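Local coordinates for protein class I phosphodiesterase PDEB1 (Leishmania major, PDB 2R8Q) that belongs to the class I phosphodiesterases and folds into an all-helical catalytic domain that holds zinc and magnesium ions and, in this model, 3-isobutyl-1-methylxanthine, at residues A[172-177]-A[210-215]; A[221-226]-A[318-323]; A[260-265]-A[337-342]; A[274-279]-A[291-296]. All blocks are in the same frame, centred on the assembly; numbering follows the deposited sequence.

Contact 1 (A[172-177]-A[210-215])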
# COMPACT_ATOMS: atom_id res chain seq x y z
N LEU A 172 -4.95 -8.19 -2.00
CA LEU A 172 -5.43 -8.02 -0.64
C LEU A 172 -4.35 -8.14 0.43
O LEU A 172 -4.26 -7.30 1.32
CB LEU A 172 -6.53 -9.05 -0.35
CG LEU A 172 -7.91 -8.77 -0.94
CD1 LEU A 172 -8.71 -10.06 -1.02
CD2 LEU A 172 -8.61 -7.74 -0.09
N GLU A 173 -3.54 -9.19 0.35
CA GLU A 173 -2.52 -9.42 1.37
C GLU A 173 -1.50 -8.30 1.54
O GLU A 173 -1.10 -7.98 2.66
CB GLU A 173 -1.83 -10.77 1.11
CG GLU A 173 -2.76 -11.99 1.26
CD GLU A 173 -3.78 -12.13 0.14
OE1 GLU A 173 -3.51 -11.63 -0.97
OE2 GLU A 173 -4.83 -12.77 0.35
N VAL A 174 -1.07 -7.67 0.45
CA VAL A 174 -0.13 -6.56 0.58
C VAL A 174 -0.85 -5.40 1.27
O VAL A 174 -0.27 -4.71 2.10
CB VAL A 174 0.41 -6.11 -0.80
CG1 VAL A 174 1.24 -4.83 -0.65
CG2 VAL A 174 1.26 -7.22 -1.40
N HIS A 175 -2.13 -5.22 0.93
CA HIS A 175 -2.95 -4.17 1.53
C HIS A 175 -3.06 -4.40 3.04
O HIS A 175 -2.92 -3.46 3.83
CB HIS A 175 -4.35 -4.17 0.90
CG HIS A 175 -5.25 -3.09 1.42
ND1 HIS A 175 -5.00 -1.75 1.24
CD2 HIS A 175 -6.43 -3.17 2.08
CE1 HIS A 175 -5.98 -1.04 1.77
NE2 HIS A 175 -6.87 -1.88 2.29
N HIS A 176 -3.29 -5.64 3.46
CA HIS A 176 -3.41 -5.92 4.89
C HIS A 176 -2.10 -5.58 5.61
O HIS A 176 -2.10 -5.03 6.72
CB HIS A 176 -3.75 -7.40 5.16
CG HIS A 176 -4.93 -7.91 4.39
ND1 HIS A 176 -6.12 -7.22 4.28
CD2 HIS A 176 -5.12 -9.09 3.75
CE1 HIS A 176 -6.99 -7.96 3.61
NE2 HIS A 176 -6.41 -9.10 3.28
N CYS A 177 -0.97 -5.90 4.97
CA CYS A 177 0.34 -5.61 5.56
C CYS A 177 0.53 -4.10 5.71
O CYS A 177 1.02 -3.63 6.73
CB CYS A 177 1.46 -6.16 4.68
SG CYS A 177 1.65 -7.96 4.74
N CYS A 210 3.99 -14.03 7.14
CA CYS A 210 2.80 -14.77 7.50
C CYS A 210 1.54 -14.27 6.80
O CYS A 210 0.74 -15.06 6.31
CB CYS A 210 2.60 -14.74 9.02
SG CYS A 210 3.73 -15.87 9.87
N VAL A 211 1.37 -12.95 6.73
CA VAL A 211 0.20 -12.40 6.06
C VAL A 211 0.25 -12.73 4.57
O VAL A 211 -0.75 -13.14 3.98
CB VAL A 211 0.11 -10.86 6.23
CG1 VAL A 211 -1.09 -10.33 5.46
CG2 VAL A 211 -0.02 -10.50 7.70
N LEU A 212 1.41 -12.55 3.95
CA LEU A 212 1.52 -12.83 2.53
C LEU A 212 1.27 -14.31 2.23
O LEU A 212 0.79 -14.66 1.15
CB LEU A 212 2.89 -12.41 2.00
CG LEU A 212 3.19 -10.90 2.08
CD1 LEU A 212 4.60 -10.64 1.54
CD2 LEU A 212 2.16 -10.12 1.28
N ALA A 213 1.60 -15.16 3.19
CA ALA A 213 1.42 -16.60 3.03
C ALA A 213 -0.05 -17.03 3.01
O ALA A 213 -0.36 -18.15 2.63
CB ALA A 213 2.16 -17.36 4.13
N THR A 214 -0.95 -16.14 3.42
CA THR A 214 -2.37 -16.49 3.45
C THR A 214 -3.08 -16.38 2.10
O THR A 214 -4.26 -16.71 2.00
CB THR A 214 -3.17 -15.65 4.48
OG1 THR A 214 -3.05 -14.25 4.16
CG2 THR A 214 -2.65 -15.90 5.89
N ASP A 215 -2.38 -15.92 1.07
CA ASP A 215 -3.00 -15.83 -0.26
C ASP A 215 -3.14 -17.26 -0.76
O ASP A 215 -2.14 -17.94 -1.01
CB ASP A 215 -2.13 -15.03 -1.22
CG ASP A 215 -2.74 -14.93 -2.61
OD1 ASP A 215 -3.83 -15.50 -2.82
OD2 ASP A 215 -2.13 -14.28 -3.48
O HOH W 1 -5.96 -14.36 2.26

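Contact 2 (A[221-226]-A[318-323])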
# COMPACT_ATOMS: atom_id res chain seq x y z
N ASP A 221 2.12 -24.24 -3.72
CA ASP A 221 3.54 -24.00 -3.49
C ASP A 221 3.87 -24.03 -2.01
O ASP A 221 4.89 -24.58 -1.59
CB ASP A 221 3.95 -22.66 -4.09
CG ASP A 221 5.44 -22.44 -4.06
OD1 ASP A 221 6.17 -23.25 -4.67
OD2 ASP A 221 5.89 -21.46 -3.42
N ALA A 222 2.99 -23.43 -1.20
CA ALA A 222 3.18 -23.38 0.24
C ALA A 222 3.24 -24.78 0.82
O ALA A 222 4.07 -25.08 1.68
CB ALA A 222 2.04 -22.59 0.88
N LEU A 223 2.35 -25.66 0.36
CA LEU A 223 2.34 -27.03 0.85
C LEU A 223 3.56 -27.79 0.35
O LEU A 223 4.14 -28.59 1.09
CB LEU A 223 1.05 -27.74 0.42
CG LEU A 223 0.87 -29.19 0.91
CD1 LEU A 223 1.07 -29.26 2.41
CD2 LEU A 223 -0.53 -29.67 0.53
N SER A 224 3.96 -27.52 -0.89
CA SER A 224 5.14 -28.16 -1.48
C SER A 224 6.39 -27.86 -0.65
O SER A 224 7.17 -28.76 -0.34
CB SER A 224 5.34 -27.67 -2.91
OG SER A 224 6.56 -28.15 -3.46
N ARG A 225 6.57 -26.59 -0.31
CA ARG A 225 7.73 -26.20 0.47
C ARG A 225 7.67 -26.77 1.88
O ARG A 225 8.70 -27.15 2.44
CB ARG A 225 7.86 -24.67 0.49
CG ARG A 225 8.26 -24.10 -0.87
CD ARG A 225 8.46 -22.60 -0.88
NE ARG A 225 7.22 -21.86 -0.66
CZ ARG A 225 6.87 -21.31 0.49
NH1 ARG A 225 7.67 -21.41 1.54
NH2 ARG A 225 5.72 -20.66 0.60
N PHE A 226 6.47 -26.85 2.45
CA PHE A 226 6.31 -27.42 3.79
C PHE A 226 6.70 -28.89 3.76
O PHE A 226 7.36 -29.39 4.67
CB PHE A 226 4.86 -27.31 4.26
CG PHE A 226 4.59 -28.08 5.53
CD1 PHE A 226 4.94 -27.55 6.77
CD2 PHE A 226 4.04 -29.36 5.47
CE1 PHE A 226 4.74 -28.29 7.94
CE2 PHE A 226 3.84 -30.10 6.64
CZ PHE A 226 4.19 -29.57 7.87
N PHE A 318 -4.66 -30.43 6.09
CA PHE A 318 -4.50 -30.81 7.49
C PHE A 318 -3.89 -32.20 7.65
O PHE A 318 -3.04 -32.41 8.51
CB PHE A 318 -5.83 -30.72 8.25
CG PHE A 318 -6.14 -29.33 8.75
CD1 PHE A 318 -6.87 -28.43 7.98
CD2 PHE A 318 -5.65 -28.91 9.99
CE1 PHE A 318 -7.11 -27.13 8.43
CE2 PHE A 318 -5.88 -27.61 10.45
CZ PHE A 318 -6.61 -26.72 9.66
N ARG A 319 -4.33 -33.15 6.83
CA ARG A 319 -3.80 -34.50 6.91
C ARG A 319 -2.29 -34.47 6.68
O ARG A 319 -1.52 -35.13 7.38
CB ARG A 319 -4.49 -35.39 5.88
CG ARG A 319 -5.97 -35.58 6.16
CD ARG A 319 -6.75 -35.94 4.91
NE ARG A 319 -8.19 -35.90 5.15
CZ ARG A 319 -9.11 -35.85 4.19
NH1 ARG A 319 -8.73 -35.82 2.92
NH2 ARG A 319 -10.40 -35.82 4.51
N ASP A 320 -1.87 -33.67 5.70
CA ASP A 320 -0.45 -33.55 5.36
C ASP A 320 0.40 -32.86 6.42
O ASP A 320 1.44 -33.38 6.80
CB ASP A 320 -0.30 -32.81 4.03
CG ASP A 320 -0.48 -33.73 2.83
OD1 ASP A 320 -1.22 -34.72 2.95
OD2 ASP A 320 0.12 -33.44 1.77
N ILE A 321 -0.04 -31.70 6.89
CA ILE A 321 0.77 -31.00 7.89
C ILE A 321 0.77 -31.68 9.25
O ILE A 321 1.78 -31.63 9.96
CB ILE A 321 0.33 -29.52 8.04
CG1 ILE A 321 -1.07 -29.44 8.65
CG2 ILE A 321 0.36 -28.84 6.68
CD1 ILE A 321 -1.50 -28.00 8.95
N VAL A 322 -0.33 -32.32 9.62
CA VAL A 322 -0.39 -33.01 10.90
C VAL A 322 0.43 -34.29 10.84
O VAL A 322 1.20 -34.59 11.76
CB VAL A 322 -1.85 -33.37 11.28
CG1 VAL A 322 -1.87 -34.28 12.49
CG2 VAL A 322 -2.63 -32.09 11.58
N GLY A 323 0.29 -35.04 9.75
CA GLY A 323 1.03 -36.28 9.61
C GLY A 323 2.52 -36.10 9.44
O GLY A 323 3.30 -36.96 9.84

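Contact 3 (A[260-265]-A[337-342])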
# COMPACT_ATOMS: atom_id res chain seq x y z
N LYS A 260 -13.62 -27.51 12.93
CA LYS A 260 -14.29 -27.20 14.19
C LYS A 260 -15.51 -28.10 14.39
O LYS A 260 -15.99 -28.72 13.44
CB LYS A 260 -14.73 -25.73 14.22
CG LYS A 260 -13.59 -24.73 14.07
CD LYS A 260 -12.46 -25.02 15.05
CE LYS A 260 -11.31 -24.02 14.90
NZ LYS A 260 -11.67 -22.68 15.45
N PRO A 261 -16.02 -28.19 15.64
CA PRO A 261 -17.20 -29.02 15.91
C PRO A 261 -18.24 -28.74 14.82
O PRO A 261 -18.46 -27.59 14.45
CB PRO A 261 -17.63 -28.55 17.29
CG PRO A 261 -16.30 -28.30 17.95
CD PRO A 261 -15.52 -27.56 16.88
N PHE A 262 -18.87 -29.80 14.32
CA PHE A 262 -19.82 -29.66 13.22
C PHE A 262 -20.74 -28.45 13.18
O PHE A 262 -20.77 -27.73 12.18
CB PHE A 262 -20.67 -30.91 13.06
CG PHE A 262 -21.43 -30.94 11.77
CD1 PHE A 262 -20.76 -31.12 10.56
CD2 PHE A 262 -22.81 -30.72 11.75
CE1 PHE A 262 -21.45 -31.08 9.35
CE2 PHE A 262 -23.50 -30.68 10.54
CZ PHE A 262 -22.82 -30.85 9.34
N GLU A 263 -21.52 -28.23 14.23
CA GLU A 263 -22.44 -27.10 14.23
C GLU A 263 -21.73 -25.76 14.09
O GLU A 263 -22.23 -24.85 13.43
CB GLU A 263 -23.29 -27.11 15.51
CG GLU A 263 -24.22 -28.31 15.61
CD GLU A 263 -25.05 -28.52 14.35
OE1 GLU A 263 -25.68 -27.55 13.88
OE2 GLU A 263 -25.08 -29.66 13.84
N THR A 264 -20.55 -25.65 14.70
CA THR A 264 -19.77 -24.43 14.62
C THR A 264 -19.22 -24.29 13.20
O THR A 264 -19.29 -23.22 12.60
CB THR A 264 -18.62 -24.45 15.63
OG1 THR A 264 -19.17 -24.53 16.95
CG2 THR A 264 -17.76 -23.20 15.51
N SER A 265 -18.71 -25.39 12.66
CA SER A 265 -18.17 -25.40 11.30
C SER A 265 -19.27 -24.98 10.33
O SER A 265 -19.03 -24.22 9.39
CB SER A 265 -17.66 -26.80 10.95
OG SER A 265 -17.09 -26.82 9.65
N ASN A 337 -12.53 -35.12 9.27
CA ASN A 337 -13.02 -36.38 8.71
C ASN A 337 -14.43 -36.67 9.18
O ASN A 337 -15.28 -37.10 8.39
CB ASN A 337 -12.10 -37.54 9.10
CG ASN A 337 -10.72 -37.44 8.46
OD1 ASN A 337 -10.58 -37.00 7.32
ND2 ASN A 337 -9.70 -37.87 9.19
N SER A 338 -14.70 -36.44 10.46
CA SER A 338 -16.04 -36.68 11.00
C SER A 338 -17.02 -35.66 10.43
O SER A 338 -18.20 -35.95 10.26
CB SER A 338 -16.03 -36.62 12.53
OG SER A 338 -15.59 -35.37 13.02
N ASN A 339 -16.53 -34.46 10.12
CA ASN A 339 -17.39 -33.44 9.54
C ASN A 339 -17.76 -33.81 8.11
O ASN A 339 -18.91 -33.65 7.71
CB ASN A 339 -16.72 -32.06 9.55
CG ASN A 339 -16.77 -31.39 10.92
OD1 ASN A 339 -17.58 -31.75 11.77
ND2 ASN A 339 -15.91 -30.40 11.12
N ARG A 340 -16.80 -34.31 7.34
CA ARG A 340 -17.09 -34.70 5.97
C ARG A 340 -18.17 -35.77 5.98
O ARG A 340 -19.09 -35.75 5.15
CB ARG A 340 -15.86 -35.25 5.25
CG ARG A 340 -16.13 -35.50 3.77
CD ARG A 340 -15.06 -36.35 3.11
NE ARG A 340 -15.27 -36.47 1.67
CZ ARG A 340 -16.32 -37.07 1.10
NH1 ARG A 340 -17.27 -37.62 1.85
NH2 ARG A 340 -16.42 -37.12 -0.22
N ALA A 341 -18.06 -36.71 6.91
CA ALA A 341 -19.02 -37.79 7.03
C ALA A 341 -20.42 -37.24 7.31
O ALA A 341 -21.40 -37.72 6.76
CB ALA A 341 -18.60 -38.75 8.14
N LYS A 342 -20.49 -36.23 8.18
CA LYS A 342 -21.78 -35.63 8.51
C LYS A 342 -22.38 -34.89 7.32
O LYS A 342 -23.59 -34.91 7.12
CB LYS A 342 -21.63 -34.69 9.72
CG LYS A 342 -21.22 -35.42 10.99
CD LYS A 342 -21.11 -34.48 12.18
CE LYS A 342 -20.73 -35.24 13.44
NZ LYS A 342 -20.65 -34.34 14.63
O HOH W 2 -18.12 -32.35 15.49

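Contact 4 (A[274-279]-A[291-296]). With IBM (3-isobutyl-1-methylxanthine), chain E.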
# COMPACT_ATOMS: atom_id res chain seq x y z
N GLU A 274 -22.49 -16.73 2.23
CA GLU A 274 -23.16 -15.46 2.01
C GLU A 274 -22.20 -14.40 1.47
O GLU A 274 -22.58 -13.59 0.64
CB GLU A 274 -23.83 -14.95 3.29
CG GLU A 274 -24.54 -13.60 3.14
CD GLU A 274 -25.54 -13.56 1.99
OE1 GLU A 274 -26.14 -14.61 1.66
OE2 GLU A 274 -25.74 -12.47 1.42
N GLU A 275 -20.95 -14.41 1.94
CA GLU A 275 -20.01 -13.42 1.44
C GLU A 275 -19.72 -13.70 -0.04
O GLU A 275 -19.66 -12.77 -0.85
CB GLU A 275 -18.69 -13.44 2.23
CG GLU A 275 -17.70 -12.39 1.74
CD GLU A 275 -16.56 -12.14 2.70
OE1 GLU A 275 -16.83 -11.82 3.88
OE2 GLU A 275 -15.39 -12.24 2.27
N PHE A 276 -19.55 -14.97 -0.38
CA PHE A 276 -19.29 -15.36 -1.76
C PHE A 276 -20.46 -14.94 -2.65
O PHE A 276 -20.26 -14.39 -3.73
CB PHE A 276 -19.09 -16.88 -1.86
CG PHE A 276 -17.73 -17.37 -1.42
CD1 PHE A 276 -16.75 -16.48 -0.98
CD2 PHE A 276 -17.43 -18.72 -1.46
CE1 PHE A 276 -15.49 -16.94 -0.59
CE2 PHE A 276 -16.18 -19.20 -1.07
CZ PHE A 276 -15.21 -18.30 -0.64
N TYR A 277 -21.68 -15.20 -2.19
CA TYR A 277 -22.86 -14.84 -2.97
C TYR A 277 -22.92 -13.33 -3.21
O TYR A 277 -23.34 -12.88 -4.28
CB TYR A 277 -24.14 -15.28 -2.26
CG TYR A 277 -24.43 -16.77 -2.33
CD1 TYR A 277 -25.48 -17.32 -1.61
CD2 TYR A 277 -23.67 -17.61 -3.14
CE1 TYR A 277 -25.77 -18.68 -1.68
CE2 TYR A 277 -23.95 -18.97 -3.22
CZ TYR A 277 -25.00 -19.50 -2.48
OH TYR A 277 -25.28 -20.84 -2.56
N ARG A 278 -22.48 -12.55 -2.23
CA ARG A 278 -22.51 -11.10 -2.42
C ARG A 278 -21.46 -10.68 -3.44
O ARG A 278 -21.66 -9.71 -4.17
CB ARG A 278 -22.31 -10.38 -1.08
CG ARG A 278 -23.47 -10.60 -0.13
CD ARG A 278 -23.38 -9.74 1.12
NE ARG A 278 -24.44 -10.10 2.06
CZ ARG A 278 -24.65 -9.49 3.22
NH1 ARG A 278 -23.88 -8.48 3.60
NH2 ARG A 278 -25.64 -9.90 4.01
N GLN A 279 -20.34 -11.40 -3.51
CA GLN A 279 -19.33 -11.07 -4.51
C GLN A 279 -19.94 -11.39 -5.86
O GLN A 279 -19.77 -10.65 -6.83
CB GLN A 279 -18.05 -11.89 -4.33
CG GLN A 279 -17.06 -11.63 -5.47
CD GLN A 279 -15.73 -12.34 -5.30
OE1 GLN A 279 -15.23 -12.50 -4.19
NE2 GLN A 279 -15.13 -12.75 -6.42
N LEU A 291 -18.49 -17.52 -10.97
CA LEU A 291 -18.27 -18.95 -10.80
C LEU A 291 -19.41 -19.53 -9.96
O LEU A 291 -19.98 -18.83 -9.11
CB LEU A 291 -16.91 -19.20 -10.13
CG LEU A 291 -15.70 -18.70 -10.92
CD1 LEU A 291 -14.42 -19.05 -10.18
CD2 LEU A 291 -15.69 -19.33 -12.31
N PRO A 292 -19.75 -20.81 -10.17
CA PRO A 292 -20.83 -21.47 -9.44
C PRO A 292 -20.86 -21.22 -7.93
O PRO A 292 -21.91 -20.96 -7.36
CB PRO A 292 -20.61 -22.94 -9.77
CG PRO A 292 -20.09 -22.88 -11.16
CD PRO A 292 -19.09 -21.75 -11.08
N MET A 293 -19.69 -21.32 -7.31
CA MET A 293 -19.53 -21.13 -5.87
C MET A 293 -19.99 -19.76 -5.38
O MET A 293 -20.29 -19.59 -4.19
CB MET A 293 -18.06 -21.36 -5.51
CG MET A 293 -17.75 -21.31 -4.03
SD MET A 293 -15.99 -21.54 -3.75
CE MET A 293 -15.89 -23.33 -3.68
N PHE A 294 -20.05 -18.79 -6.28
CA PHE A 294 -20.45 -17.43 -5.92
C PHE A 294 -21.83 -17.06 -6.46
O PHE A 294 -22.27 -15.93 -6.30
CB PHE A 294 -19.43 -16.42 -6.44
CG PHE A 294 -18.03 -16.66 -5.96
CD1 PHE A 294 -17.27 -17.73 -6.45
CD2 PHE A 294 -17.46 -15.83 -4.99
CE1 PHE A 294 -15.98 -17.96 -5.99
CE2 PHE A 294 -16.16 -16.06 -4.53
CZ PHE A 294 -15.42 -17.12 -5.03
N ASP A 295 -22.50 -18.03 -7.08
CA ASP A 295 -23.81 -17.78 -7.68
C ASP A 295 -24.98 -18.13 -6.77
O ASP A 295 -25.31 -19.30 -6.57
CB ASP A 295 -23.93 -18.55 -8.99
CG ASP A 295 -24.97 -17.95 -9.91
OD1 ASP A 295 -25.98 -17.42 -9.40
OD2 ASP A 295 -24.79 -18.02 -11.14
N ARG A 296 -25.61 -17.09 -6.24
CA ARG A 296 -26.75 -17.22 -5.34
C ARG A 296 -27.94 -17.89 -6.03
O ARG A 296 -28.68 -18.65 -5.41
CB ARG A 296 -27.16 -15.82 -4.86
CG ARG A 296 -28.28 -15.77 -3.85
CD ARG A 296 -28.75 -14.33 -3.66
NE ARG A 296 -27.68 -13.43 -3.21
CZ ARG A 296 -27.16 -13.45 -1.99
NH1 ARG A 296 -27.60 -14.33 -1.09
NH2 ARG A 296 -26.20 -12.59 -1.66
N9 IBM E . -13.03 -21.32 0.22
C8 IBM E . -13.94 -22.04 -0.51
N7 IBM E . -14.83 -22.66 0.22
C5 IBM E . -14.48 -22.32 1.52
C4 IBM E . -13.38 -21.50 1.53
N3 IBM E . -12.76 -20.97 2.61
C2 IBM E . -13.31 -21.31 3.81
N1 IBM E . -14.44 -22.14 3.90
C6 IBM E . -15.02 -22.65 2.76
O6 IBM E . -16.00 -23.37 2.83
O2 IBM E . -12.81 -20.88 4.85
C10 IBM E . -14.99 -22.48 5.20
C11 IBM E . -11.60 -20.09 2.50
C12 IBM E . -12.01 -18.79 1.81
C13 IBM E . -12.47 -17.75 2.82
C14 IBM E . -10.88 -18.26 0.95

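Contact 1 (A[172-177]-A[210-215])
C177 and V211 form the tight apolar corner where helix 171-184 meets segment 210-215: C177 SG lies 3.6 Å from V211 CB, and H176 CB, one residue before C177, rests against V211 CG1. Packing is looser round L212 CD2, where contacts lengthen to about 4 Å, as with V174 CG2 at 4.0 Å; L162, A165 and S166 of the second subunit pack on C177, L212 and V174. E173 governs the polar side. Its CG passes V211 O at 3.6 Å, and a bend at chi2 (72°) then turns the carboxylate toward D215, at the end of the type I beta turn from L212 to D215. There it stacks on the carboxylate of D215, the planes only 3° apart, with E173 CD 3.6 Å from D215 CB. Water 1 donates to E173 OE2 (2.7 Å) and to T214 O, joining helix to turn. T214 OG1 in turn donates to V211 O at 2.6 Å, a carbonyl that T214 N also uses. Two stacked acidic groups, E173 OE1 and D215 OD2 being 3.9 Å apart, would be unfavourable alone; donors from N149 to E173 and from S170 to D215, with a magnesium ion close to E173, probably offset this.

Contact 2 (A[221-226]-A[318-323])
Near-parallel packing of two helices of the all-helical catalytic domain, 219-232 and 302-324, brings F226 and L223 against I321 and D320. The local axes run 11.0 Å apart and diverge by 22°, a separation that side chains have to bridge. F226 does most of this. With CG anti to the backbone N (chi1 170°), its ring reaches across the interface, and CE2 comes to 3.4 Å from I321 CA. The I321 methyl CG2 sits over one ring face, displaced toward the rim, in a CH-pi contact 4.0 Å from the F226 centroid; D320 O lies at the ring edge instead. The branching of I321 explains the fit: CG1 lies between the backbone N and the carbonyl carbon (chi1 67°), which leaves CG2 to meet the phenyl group. One turn earlier, L223 crosses D320 at about a right angle, CD2 being 4.0 Å from D320 OD2 and CD1 touching D320 CB. T248 of helix 239-254 packs on both F226 and I321, so a third helix joins the cluster. The chemistry is almost wholly dispersive: shape and the ring face hold the two segments together, and the one carboxylate that takes part does so with an oxygen beside one leucine methyl.

Contact 3 (A[260-265]-A[337-342])
N339 and K260 supply the direct hydrogen bond of this contact, between helix 330-348 and the loop that leads into helix 262-285. N339 ND2 donates to K260 O over 2.9 Å and nearly straight, at 169°; the acceptor lies close to the amide plane, while the donor is tilted somewhat from the carbonyl plane. The same amide nitrogen also donates to V258 O, so one NH2 group grips two carbonyls of the incoming loop.

The second polar link runs through solvent. Water 2 accepts from F262 N at 2.9 Å and weakly from K342 NZ, a tenuous bridge between the first turn of the helix and the lysine amine.

Apolar and aromatic contacts centre on F262. Its CG is anti to the backbone N (chi1 -167°), which swings the ring toward helix 330-348. K342, extended beyond CG, runs antiparallel alongside the F262 side chain: CB lies over the ring face, offset toward the rim, in a CH-pi contact 3.9 Å from the centroid, and CD packs 3.6 Å from F262 CG. At the ring edge, in its plane, comes N339 OD1, 3.5 Å from F262 CD1, the amide being turned 56° from the ring. W343 brings another ring to F262.

Beyond this cluster, S265 OG bonds to N257 O, a residue of the 3-isobutyl-1-methylxanthine pocket. The whole is a helix N-terminus, with P261 at the N-cap position, docked on the side of a neighbouring helix near the ligand pocket, the S265 side chain being about 7 Å from 3-isobutyl-1-methylxanthine.

Contact 4 (A[274-279]-A[291-296])
E274 OE2 is gripped by two arginines, R278 NE at 2.8 Å along its own helix and R296 NH2 at 3.1 Å from the following loop, making a salt-bridge network that closes the loop onto helix 262-285. R296 holds the carboxylate end-on, its NH1 donating to OE1 with a nearly straight 171° bond on the syn lone pair, while R278 takes the anti lone pair of OE2. D281 is a second carboxylate partner of R296 NH2. A bend at chi3 of R296 (-59°) lays the guanidinium face on Y277 CB, while further back R296 CA sits squarely over the Y277 ring, 3.7 Å from its centroid in a CH-pi contact. Away from the charged groups the contact turns aromatic. F294 CE2 lies over one face of F276, the centroids 4.6 Å apart and the planes at 31°. F294 O also receives a CA-H...O contact from Y277. M293 joins F276 in the ligand pocket: its sulfur makes an oblique Met-aromatic contact with F276, and both residues border 3-isobutyl-1-methylxanthine. C8 of 3-isobutyl-1-methylxanthine lies 3.7 Å from F276 CE2 and 3.9 Å from M293 SD.

The four contacts lie at different distances from the metal and ligand sites. Contact 1 is closest to the metals, with the E173 side chain about 4 Å from the magnesium ion and that of T214 about 6 Å from the zinc ion, whereas contact 4 lines the pocket itself. Contacts 3 and 4 share helix 262-285, one at its start, with the S265 side chain about 7 Å from the ligand, and the other further along, their centres 22 Å apart. Contact 2 stands back, the I321 side chain about 14 Å from the ligand. It touches contact 3 directly through a probable hydrogen bond, R319 NH2 to N337 OD1 at 3.1 Å, and the segments of these two alternate along the chain. Contacts 1 and 3 lie on opposite sides of the chain's centre.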